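Local coordinates for glycosyl hydrolase family 2, TIM barrel domain protein (Faecalibacterium prausnitzii A2-165, PDB 6ED2) that probably hydrolyses beta-glucuronides, releasing glucuronic acid from conjugates, as a family 2 glycosyl hydrolase with a TIM barrel, at residues Tyr315-Arg321 against Ile347-Arg353; Pro530-Tyr536 against Val574-Trp580; Leu561-His565 against Leu614-Arg618. One frame throughout, in Å; residues are numbered along the deposited sequence.

Interaction 1 of 3, residues Tyr315-Arg321 against Ile347-Arg353; sequences YLRGFGR and IGANCFR
Tyr315 meets Asn350 across two neighbouring parallel strands of the TIM barrel, 312-320 and 351-353, which with helix 334-347 between them form a beta-alpha-beta unit. The backbone oxygen of Tyr315 accepts Asn350 ND2 at 3.1 Å with a nearly straight N-H...O angle of 172°. Leu316 adds a looser apolar touch from its CB to that of Cys351. Arg317 grips the Tyr315 oxygen side-on through NE and NH2, so three N-H groups converge on one carbonyl; the arginine's NH1 goes to backbone oxygens of Trp619 and Leu622. At the Arg317 backbone the Asn350 carboxamide and main chain act together: with CG between the backbone N and the carbonyl carbon (chi1 62°), the amide folds so that OD1 takes Arg317 N at 3.0 Å, while Asn350 N donates to Arg317 O at 2.8 Å. Gly318 has backbone angles that call for glycine, and a CB there would run into Cys351 O; instead its CA makes a C-H...O contact of 3.0 Å with that oxygen. Phe319 pairs with Phe352, its N bonded to Cys351 O and its O to Arg353 N. The Phe319 ring receives Ile347 CG2 at its edge, 3.8 Å from CZ, and Ala349 CB lies 3.7 Å from CE2. Gly320 pairs with Arg353, whose guanidinium reaches Glu377. Arg321 N bonds weakly to Arg353 O, and the Arg321 side chain bends beyond CG toward a salt bridge with Asp340. On the way it lays CD over one face of Phe352, 3.9 Å from the ring centroid and 25° off the normal.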
loop_
_atom_site.group_PDB
_atom_site.type_symbol
_atom_site.label_atom_id
_atom_site.label_comp_id
_atom_site.label_asym_id
_atom_site.label_seq_id
_atom_site.Cartn_x
_atom_site.Cartn_y
_atom_site.Cartn_z
ATOM N N TYR A 315 22.310 23.341 18.594
ATOM C CA TYR A 315 22.022 23.153 17.180
ATOM C C TYR A 315 20.593 22.629 17.063
ATOM O O TYR A 315 20.286 21.537 17.553
ATOM C CB TYR A 315 23.030 22.195 16.536
ATOM C CG TYR A 315 22.782 22.000 15.063
ATOM C CD1 TYR A 315 23.347 22.861 14.115
ATOM C CD2 TYR A 315 21.946 20.980 14.608
ATOM C CE1 TYR A 315 23.090 22.697 12.742
ATOM C CE2 TYR A 315 21.689 20.807 13.251
ATOM C CZ TYR A 315 22.261 21.666 12.325
ATOM O OH TYR A 315 21.997 21.478 10.982
ATOM N N LEU A 316 19.719 23.418 16.441
ATOM C CA LEU A 316 18.303 23.087 16.395
ATOM C C LEU A 316 18.070 21.962 15.390
ATOM O O LEU A 316 18.603 21.991 14.274
ATOM C CB LEU A 316 17.477 24.321 16.012
ATOM C CG LEU A 316 17.722 25.666 16.734
ATOM C CD1 LEU A 316 16.782 26.780 16.226
ATOM C CD2 LEU A 316 17.594 25.543 18.250
ATOM N N ARG A 317 17.283 20.966 15.792
ATOM C CA ARG A 317 16.893 19.865 14.913
ATOM C C ARG A 317 15.459 19.485 15.245
ATOM O O ARG A 317 15.093 19.382 16.424
ATOM C CB ARG A 317 17.822 18.643 15.061
ATOM C CG ARG A 317 17.712 17.926 16.407
ATOM C CD ARG A 317 19.032 17.306 16.820
ATOM N NE ARG A 317 19.980 18.336 17.227
ATOM C CZ ARG A 317 21.201 18.094 17.696
ATOM N NH1 ARG A 317 21.632 16.844 17.827
ATOM N NH2 ARG A 317 21.992 19.107 18.039
ATOM N N GLY A 318 14.649 19.293 14.210
ATOM C CA GLY A 318 13.254 18.982 14.425
ATOM C C GLY A 318 12.399 19.231 13.210
ATOM O O GLY A 318 12.802 18.905 12.089
ATOM N N PHE A 319 11.230 19.837 13.404
ATOM C CA PHE A 319 10.200 19.770 12.382
ATOM C C PHE A 319 9.486 21.098 12.216
ATOM O O PHE A 319 9.345 21.878 13.161
ATOM C CB PHE A 319 9.132 18.708 12.718
ATOM C CG PHE A 319 9.693 17.355 12.992
ATOM C CD1 PHE A 319 9.958 16.476 11.941
ATOM C CD2 PHE A 319 9.949 16.950 14.299
ATOM C CE1 PHE A 319 10.474 15.214 12.186
ATOM C CE2 PHE A 319 10.483 15.685 14.569
ATOM C CZ PHE A 319 10.750 14.818 13.516
ATOM N N GLY A 320 9.000 21.322 10.999
ATOM C CA GLY A 320 7.756 22.037 10.842
ATOM C C GLY A 320 6.609 21.053 11.046
ATOM O O GLY A 320 6.629 19.929 10.545
ATOM N N ARG A 321 5.610 21.484 11.805
ATOM C CA ARG A 321 4.483 20.656 12.167
ATOM C C ARG A 321 3.203 21.172 11.518
ATOM O O ARG A 321 3.205 22.101 10.693
ATOM C CB ARG A 321 4.362 20.610 13.690
ATOM C CG ARG A 321 5.462 19.793 14.374
ATOM C CD ARG A 321 5.193 19.672 15.874
ATOM N NE ARG A 321 3.867 19.095 16.067
ATOM C CZ ARG A 321 3.632 17.795 16.165
ATOM N NH1 ARG A 321 4.648 16.939 16.134
ATOM N NH2 ARG A 321 2.388 17.354 16.278
ATOM N N ILE A 347 12.932 10.283 18.020
ATOM C CA ILE A 347 13.768 10.604 16.867
ATOM C C ILE A 347 14.924 11.550 17.185
ATOM O O ILE A 347 15.830 11.700 16.357
ATOM C CB ILE A 347 12.881 11.161 15.739
ATOM C CG1 ILE A 347 13.552 10.939 14.384
ATOM C CG2 ILE A 347 12.539 12.607 15.999
ATOM C CD1 ILE A 347 12.651 11.215 13.216
ATOM N N GLY A 348 14.955 12.164 18.368
ATOM C CA GLY A 348 16.053 13.049 18.723
ATOM C C GLY A 348 15.849 14.508 18.367
ATOM O O GLY A 348 16.816 15.277 18.395
ATOM N N ALA A 349 14.629 14.909 18.019
ATOM C CA ALA A 349 14.337 16.312 17.787
ATOM C C ALA A 349 14.470 17.103 19.088
ATOM O O ALA A 349 14.230 16.586 20.181
ATOM C CB ALA A 349 12.927 16.457 17.199
ATOM N N ASN A 350 14.874 18.368 18.976
ATOM C CA ASN A 350 14.810 19.258 20.134
ATOM C C ASN A 350 13.991 20.512 19.854
ATOM O O ASN A 350 13.919 21.398 20.710
ATOM C CB ASN A 350 16.216 19.629 20.626
ATOM C CG ASN A 350 17.041 20.393 19.575
ATOM O OD1 ASN A 350 16.492 21.029 18.668
ATOM N ND2 ASN A 350 18.365 20.325 19.700
ATOM N N CYS A 351 13.333 20.596 18.701
ATOM C CA CYS A 351 12.780 21.876 18.288
ATOM C C CYS A 351 11.691 21.665 17.249
ATOM O O CYS A 351 11.797 20.778 16.403
ATOM C CB CYS A 351 13.887 22.783 17.712
ATOM S SG CYS A 351 13.294 24.413 17.167
ATOM N N PHE A 352 10.656 22.506 17.294
ATOM C CA PHE A 352 9.743 22.572 16.152
ATOM C C PHE A 352 9.182 23.976 16.001
ATOM O O PHE A 352 9.167 24.769 16.942
ATOM C CB PHE A 352 8.579 21.557 16.245
ATOM C CG PHE A 352 7.699 21.714 17.469
ATOM C CD1 PHE A 352 6.597 22.553 17.453
ATOM C CD2 PHE A 352 7.954 20.982 18.621
ATOM C CE1 PHE A 352 5.769 22.668 18.578
ATOM C CE2 PHE A 352 7.130 21.096 19.743
ATOM C CZ PHE A 352 6.045 21.951 19.719
ATOM N N ARG A 353 8.690 24.253 14.800
ATOM C CA ARG A 353 8.061 25.519 14.459
ATOM C C ARG A 353 6.560 25.297 14.359
ATOM O O ARG A 353 6.116 24.267 13.839
ATOM C CB ARG A 353 8.626 26.054 13.128
ATOM C CG ARG A 353 7.887 27.264 12.531
ATOM C CD ARG A 353 8.582 27.830 11.274
ATOM N NE ARG A 353 8.650 26.849 10.188
ATOM C CZ ARG A 353 7.986 26.951 9.045
ATOM N NH1 ARG A 353 7.206 27.997 8.825
ATOM N NH2 ARG A 353 8.108 26.012 8.114
#

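Interaction 2 of 3, residues Pro530-Tyr536 against Val574-Trp580; sequences PLIFTEY and VQGELVW
Trp580 and Glu535 are brought alongside each other by their first torsions: CG of the tryptophan lies anti to the backbone N (chi1 -162°), and CG of the glutamate stands beside its own N, anti to the carbonyl carbon (chi1 -65°). Both side chains point the same way, and the carboxylate lies flat over one face of the indole, planes 10° apart, with Glu535 CD 3.7 Å from Trp580 CD2. Glu535 OE2 is also held by Arg353, and OE1 by Tyr497 and a glycerol probably taken up from the crystallisation liquor, at the C-terminal end of the strands, where TIM barrels carry their pockets. Replacing the indole of Trp580 by an alanine side chain is likely to open a gap beside the carboxylate and leave that face of Glu535 without its flat support. One residue back, Val579 CG2 sits over the centre of the Tyr536 ring, 3.8 Å from the centroid. Trp580 N donates to Tyr536 O at 2.9 Å. Earlier, parallel pairing is carried by Gln575 N to Leu531 O, Phe533 N to Gly576 O and Leu578 N to Phe533 O, the last at 2.7 Å. Gly576 suits its place, since a CB would clash with Ile532 CG2. Val574 CG2 meets the edge of Phe533, 3.9 Å from CE2. Strand 492-495 pairs with 531-535 and strand 312-320 with 574-580; outside them, Met519 of helix 508-525 packs on Leu531, Phe533 and Val574, and helix 554-570 brings Tyr560 and Thr564 against Tyr536.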
loop_
_atom_site.group_PDB
_atom_site.type_symbol
_atom_site.label_atom_id
_atom_site.label_comp_id
_atom_site.label_asym_id
_atom_site.label_seq_id
_atom_site.Cartn_x
_atom_site.Cartn_y
_atom_site.Cartn_z
ATOM N N PRO A 530 23.002 33.567 12.605
ATOM C CA PRO A 530 22.670 32.163 12.303
ATOM C C PRO A 530 21.679 32.067 11.153
ATOM O O PRO A 530 20.841 32.948 10.934
ATOM C CB PRO A 530 22.050 31.640 13.607
ATOM C CG PRO A 530 22.331 32.668 14.652
ATOM C CD PRO A 530 22.556 33.976 13.946
ATOM N N LEU A 531 21.808 30.993 10.391
ATOM C CA LEU A 531 20.807 30.599 9.416
ATOM C C LEU A 531 20.312 29.209 9.791
ATOM O O LEU A 531 21.098 28.356 10.220
ATOM C CB LEU A 531 21.384 30.614 7.992
ATOM C CG LEU A 531 20.427 30.384 6.814
ATOM C CD1 LEU A 531 20.859 31.231 5.574
ATOM C CD2 LEU A 531 20.360 28.895 6.472
ATOM N N ILE A 532 19.004 28.994 9.667
ATOM C CA ILE A 532 18.427 27.673 9.834
ATOM C C ILE A 532 17.560 27.373 8.628
ATOM O O ILE A 532 17.124 28.272 7.896
ATOM C CB ILE A 532 17.590 27.524 11.117
ATOM C CG1 ILE A 532 16.261 28.263 10.990
ATOM C CG2 ILE A 532 18.358 27.991 12.321
ATOM C CD1 ILE A 532 15.340 27.966 12.163
ATOM N N PHE A 533 17.310 26.086 8.427
ATOM C CA PHE A 533 16.351 25.648 7.431
ATOM C C PHE A 533 15.050 25.287 8.128
ATOM O O PHE A 533 15.040 24.526 9.101
ATOM C CB PHE A 533 16.915 24.488 6.613
ATOM C CG PHE A 533 18.013 24.925 5.678
ATOM C CD1 PHE A 533 17.720 25.301 4.379
ATOM C CD2 PHE A 533 19.328 25.022 6.124
ATOM C CE1 PHE A 533 18.727 25.745 3.531
ATOM C CE2 PHE A 533 20.346 25.444 5.279
ATOM C CZ PHE A 533 20.045 25.815 3.990
ATOM N N THR A 534 13.967 25.887 7.671
ATOM C CA THR A 534 12.665 25.623 8.245
ATOM C C THR A 534 11.793 24.751 7.354
ATOM O O THR A 534 10.747 24.282 7.816
ATOM C CB THR A 534 11.942 26.947 8.549
ATOM O OG1 THR A 534 12.182 27.870 7.479
ATOM C CG2 THR A 534 12.456 27.535 9.857
ATOM N N GLU A 535 12.176 24.536 6.095
ATOM C CA GLU A 535 11.525 23.530 5.263
ATOM C C GLU A 535 12.531 22.951 4.288
ATOM O O GLU A 535 13.437 23.647 3.815
ATOM C CB GLU A 535 10.334 24.077 4.464
ATOM C CG GLU A 535 9.201 24.532 5.337
ATOM C CD GLU A 535 7.965 24.845 4.572
ATOM O OE1 GLU A 535 7.842 24.359 3.421
ATOM O OE2 GLU A 535 7.113 25.568 5.139
ATOM N N TYR A 536 12.327 21.673 3.977
ATOM C CA TYR A 536 13.002 20.876 2.963
ATOM C C TYR A 536 12.463 19.453 3.088
ATOM O O TYR A 536 11.951 19.057 4.144
ATOM C CB TYR A 536 14.525 20.916 3.112
ATOM C CG TYR A 536 15.108 20.259 4.356
ATOM C CD1 TYR A 536 15.766 19.032 4.265
ATOM C CD2 TYR A 536 15.033 20.868 5.601
ATOM C CE1 TYR A 536 16.321 18.428 5.375
ATOM C CE2 TYR A 536 15.605 20.279 6.727
ATOM C CZ TYR A 536 16.248 19.057 6.607
ATOM O OH TYR A 536 16.821 18.446 7.711
ATOM N N VAL A 574 25.074 27.599 9.353
ATOM C CA VAL A 574 23.827 26.837 9.425
ATOM C C VAL A 574 23.730 26.261 10.828
ATOM O O VAL A 574 24.536 25.413 11.221
ATOM C CB VAL A 574 23.755 25.732 8.365
ATOM C CG1 VAL A 574 22.499 24.894 8.586
ATOM C CG2 VAL A 574 23.743 26.337 6.958
ATOM N N GLN A 575 22.755 26.737 11.599
ATOM C CA GLN A 575 22.674 26.375 13.008
ATOM C C GLN A 575 21.391 25.637 13.355
ATOM O O GLN A 575 21.088 25.459 14.542
ATOM C CB GLN A 575 22.823 27.627 13.874
ATOM C CG GLN A 575 24.220 28.214 13.820
ATOM C CD GLN A 575 25.238 27.312 14.487
ATOM O OE1 GLN A 575 25.000 26.817 15.585
ATOM N NE2 GLN A 575 26.383 27.095 13.829
ATOM N N GLY A 576 20.639 25.190 12.362
ATOM C CA GLY A 576 19.436 24.449 12.652
ATOM C C GLY A 576 18.827 23.839 11.412
ATOM O O GLY A 576 18.923 24.418 10.323
ATOM N N GLU A 577 18.205 22.666 11.566
ATOM C CA GLU A 577 17.493 21.998 10.479
ATOM C C GLU A 577 16.131 21.569 11.000
ATOM O O GLU A 577 16.038 20.740 11.909
ATOM C CB GLU A 577 18.280 20.796 9.942
ATOM C CG GLU A 577 18.777 19.846 11.030
ATOM C CD GLU A 577 19.849 18.893 10.526
ATOM O OE1 GLU A 577 20.993 19.348 10.255
ATOM O OE2 GLU A 577 19.545 17.687 10.398
ATOM N N LEU A 578 15.082 22.146 10.448
ATOM C CA LEU A 578 13.724 21.738 10.764
ATOM C C LEU A 578 13.144 21.275 9.443
ATOM O O LEU A 578 12.997 22.077 8.510
ATOM C CB LEU A 578 12.906 22.869 11.389
ATOM C CG LEU A 578 13.509 23.560 12.611
ATOM C CD1 LEU A 578 12.534 24.600 13.134
ATOM C CD2 LEU A 578 13.889 22.603 13.717
ATOM N N VAL A 579 12.866 19.975 9.348
ATOM C CA VAL A 579 12.491 19.376 8.075
ATOM C C VAL A 579 10.987 19.504 7.911
ATOM O O VAL A 579 10.238 19.577 8.891
ATOM C CB VAL A 579 12.978 17.907 7.999
ATOM C CG1 VAL A 579 12.193 17.009 8.962
ATOM C CG2 VAL A 579 12.912 17.370 6.567
ATOM N N TRP A 580 10.535 19.576 6.660
ATOM C CA TRP A 580 9.113 19.540 6.336
ATOM C C TRP A 580 8.737 18.120 5.924
ATOM O O TRP A 580 9.283 17.601 4.952
ATOM C CB TRP A 580 8.817 20.500 5.197
ATOM C CG TRP A 580 7.384 20.872 5.038
ATOM C CD1 TRP A 580 6.568 20.559 3.991
ATOM C CD2 TRP A 580 6.612 21.673 5.930
ATOM N NE1 TRP A 580 5.329 21.117 4.180
ATOM C CE2 TRP A 580 5.328 21.800 5.370
ATOM C CE3 TRP A 580 6.879 22.287 7.160
ATOM C CZ2 TRP A 580 4.308 22.520 5.994
ATOM C CZ3 TRP A 580 5.869 22.989 7.780
ATOM C CH2 TRP A 580 4.596 23.104 7.193
#

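Interaction 3 of 3, residues Leu561-His565 against Leu614-Arg618; sequences LEMTH and LFRKR
This is side-chain packing between two outer helices of the TIM barrel, 554-570 and 610-621, centred on His565 and Arg618. The local axes run 36° apart and approach no closer than 12.3 Å, a separation that backbones cannot bridge, so long side chains from each helix fill the interval. The main evidence is a stack: the Arg618 guanidinium lies flat on the His565 ring, planes 6° apart and centres 4.2 Å apart. With CG anti to the backbone N (chi1 175°) and the chain extended as far as NE, the arginine spans the gap and places its CD over the same ring face. Its far end is held by carboxylates: NH2 forms salt bridges with Glu577 and Asp569, which probably fix how the flat group is turned over the ring. The opposite face of the imidazole is covered by Leu561 O, which accepts the helical bond from His565 N. NE2 of the histidine is paired with Tyr536 OH, so ring rotation is restrained as well. At the ring's edge stands Phe615: its CE1 comes 3.3 Å from His565 CE1, in an oblique aromatic pair. Leu614 CD2 reaches the same edge, 4.0 Å from His565 CE1, while its other branch, CD1, packs 4.1 Å from Leu561 CB and also meets Glu562 CG. Leu561 CD1 closes the apolar side at 3.6 Å from Phe615 CE2. Phe615 reaches inward too, onto Val579 of the barrel wall and Ile347 of helix 334-347. Within the stack, Arg618 NE sits over the centre of the imidazole, 3.6 Å from His565 CG.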
loop_
_atom_site.group_PDB
_atom_site.type_symbol
_atom_site.label_atom_id
_atom_site.label_comp_id
_atom_site.label_asym_id
_atom_site.label_seq_id
_atom_site.Cartn_x
_atom_site.Cartn_y
_atom_site.Cartn_z
ATOM N N LEU A 561 17.882 13.670 1.256
ATOM C CA LEU A 561 18.228 14.132 2.597
ATOM C C LEU A 561 19.734 14.098 2.819
ATOM O O LEU A 561 20.295 15.016 3.429
ATOM C CB LEU A 561 17.514 13.289 3.658
ATOM C CG LEU A 561 15.990 13.450 3.722
ATOM C CD1 LEU A 561 15.322 12.433 4.691
ATOM C CD2 LEU A 561 15.630 14.885 4.107
ATOM N N GLU A 562 20.402 13.048 2.337
ATOM C CA GLU A 562 21.843 12.955 2.522
ATOM C C GLU A 562 22.556 14.065 1.767
ATOM O O GLU A 562 23.503 14.669 2.284
ATOM C CB GLU A 562 22.346 11.585 2.070
ATOM C CG GLU A 562 21.847 10.443 2.963
ATOM C CD GLU A 562 22.622 9.149 2.785
ATOM O OE1 GLU A 562 23.561 9.121 1.953
ATOM O OE2 GLU A 562 22.294 8.166 3.489
ATOM N N MET A 563 22.118 14.345 0.538
ATOM C CA MET A 563 22.700 15.463 -0.196
ATOM C C MET A 563 22.442 16.771 0.537
ATOM O O MET A 563 23.370 17.558 0.779
ATOM C CB MET A 563 22.140 15.515 -1.614
ATOM C CG MET A 563 22.733 16.653 -2.442
ATOM S SD MET A 563 21.876 18.240 -2.218
ATOM C CE MET A 563 20.334 17.945 -3.055
ATOM N N THR A 564 21.178 16.999 0.925
ATOM C CA THR A 564 20.792 18.238 1.589
ATOM C C THR A 564 21.604 18.459 2.861
ATOM O O THR A 564 22.121 19.560 3.096
ATOM C CB THR A 564 19.286 18.212 1.879
ATOM O OG1 THR A 564 18.573 18.012 0.651
ATOM C CG2 THR A 564 18.802 19.536 2.491
ATOM N N HIS A 565 21.778 17.415 3.666
ATOM C CA HIS A 565 22.498 17.589 4.924
ATOM C C HIS A 565 23.981 17.835 4.688
ATOM O O HIS A 565 24.623 18.539 5.474
ATOM C CB HIS A 565 22.291 16.367 5.828
ATOM C CG HIS A 565 20.886 16.227 6.329
ATOM N ND1 HIS A 565 20.301 15.008 6.587
ATOM C CD2 HIS A 565 19.944 17.161 6.608
ATOM C CE1 HIS A 565 19.064 15.197 7.009
ATOM N NE2 HIS A 565 18.821 16.496 7.028
ATOM N N LEU A 614 16.712 7.573 9.233
ATOM C CA LEU A 614 17.838 8.431 8.883
ATOM C C LEU A 614 17.978 9.572 9.888
ATOM O O LEU A 614 19.069 9.815 10.420
ATOM C CB LEU A 614 17.670 8.956 7.458
ATOM C CG LEU A 614 18.774 9.826 6.838
ATOM C CD1 LEU A 614 18.681 9.775 5.312
ATOM C CD2 LEU A 614 18.646 11.268 7.310
ATOM N N PHE A 615 16.871 10.256 10.198
ATOM C CA PHE A 615 16.960 11.404 11.093
ATOM C C PHE A 615 17.302 10.976 12.508
ATOM O O PHE A 615 18.053 11.671 13.201
ATOM C CB PHE A 615 15.659 12.202 11.082
ATOM C CG PHE A 615 15.580 13.215 9.976
ATOM C CD1 PHE A 615 16.424 14.324 9.969
ATOM C CD2 PHE A 615 14.675 13.053 8.930
ATOM C CE1 PHE A 615 16.355 15.269 8.938
ATOM C CE2 PHE A 615 14.596 13.999 7.891
ATOM C CZ PHE A 615 15.441 15.097 7.899
ATOM N N ARG A 616 16.761 9.837 12.958
ATOM C CA ARG A 616 17.037 9.378 14.316
ATOM C C ARG A 616 18.525 9.124 14.509
ATOM O O ARG A 616 19.114 9.531 15.517
ATOM C CB ARG A 616 16.240 8.104 14.626
ATOM C CG ARG A 616 16.569 7.507 15.979
ATOM C CD ARG A 616 15.579 6.434 16.365
ATOM N NE ARG A 616 15.549 6.237 17.811
ATOM C CZ ARG A 616 15.864 5.090 18.414
ATOM N NH1 ARG A 616 16.228 4.029 17.698
ATOM N NH2 ARG A 616 15.811 5.004 19.735
ATOM N N LYS A 617 19.147 8.425 13.558
ATOM C CA LYS A 617 20.579 8.184 13.662
ATOM C C LYS A 617 21.355 9.493 13.616
ATOM O O LYS A 617 22.285 9.700 14.403
ATOM C CB LYS A 617 21.042 7.240 12.554
ATOM C CG LYS A 617 22.568 7.060 12.540
ATOM C CD LYS A 617 23.004 5.921 11.604
ATOM C CE LYS A 617 24.502 5.963 11.264
ATOM N NZ LYS A 617 24.804 5.212 9.992
ATOM N N ARG A 618 20.979 10.397 12.710
ATOM C CA ARG A 618 21.699 11.662 12.605
ATOM C C ARG A 618 21.495 12.526 13.849
ATOM O O ARG A 618 22.465 12.984 14.466
ATOM C CB ARG A 618 21.259 12.412 11.342
ATOM C CG ARG A 618 21.869 13.809 11.197
ATOM C CD ARG A 618 21.457 14.455 9.867
ATOM N NE ARG A 618 21.712 15.890 9.854
ATOM C CZ ARG A 618 22.881 16.436 9.513
ATOM N NH1 ARG A 618 23.903 15.660 9.153
ATOM N NH2 ARG A 618 23.031 17.758 9.530
#

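Overall arrangement
From the N terminus, interaction 1 closes first, joining strands 312-320 and 351-353 around helix 334-347 at the start of the barrel. Interaction 2 opens much later, at 530-536, so the two are in series. Before it closes at 574-580, interaction 3 opens on helix 554-570, the helix within its loop, and closes only at 614-618: interactions 2 and 3 cross. Strand 574-580 also pairs with strand 312-320, so interactions 1 and 2 share a sheet and the last strand of the barrel meets the first. Glu577 joins all three, bonding to Tyr315 and bridging to Arg618, while Ile347 packs on Phe615 and Arg616 of the final helix.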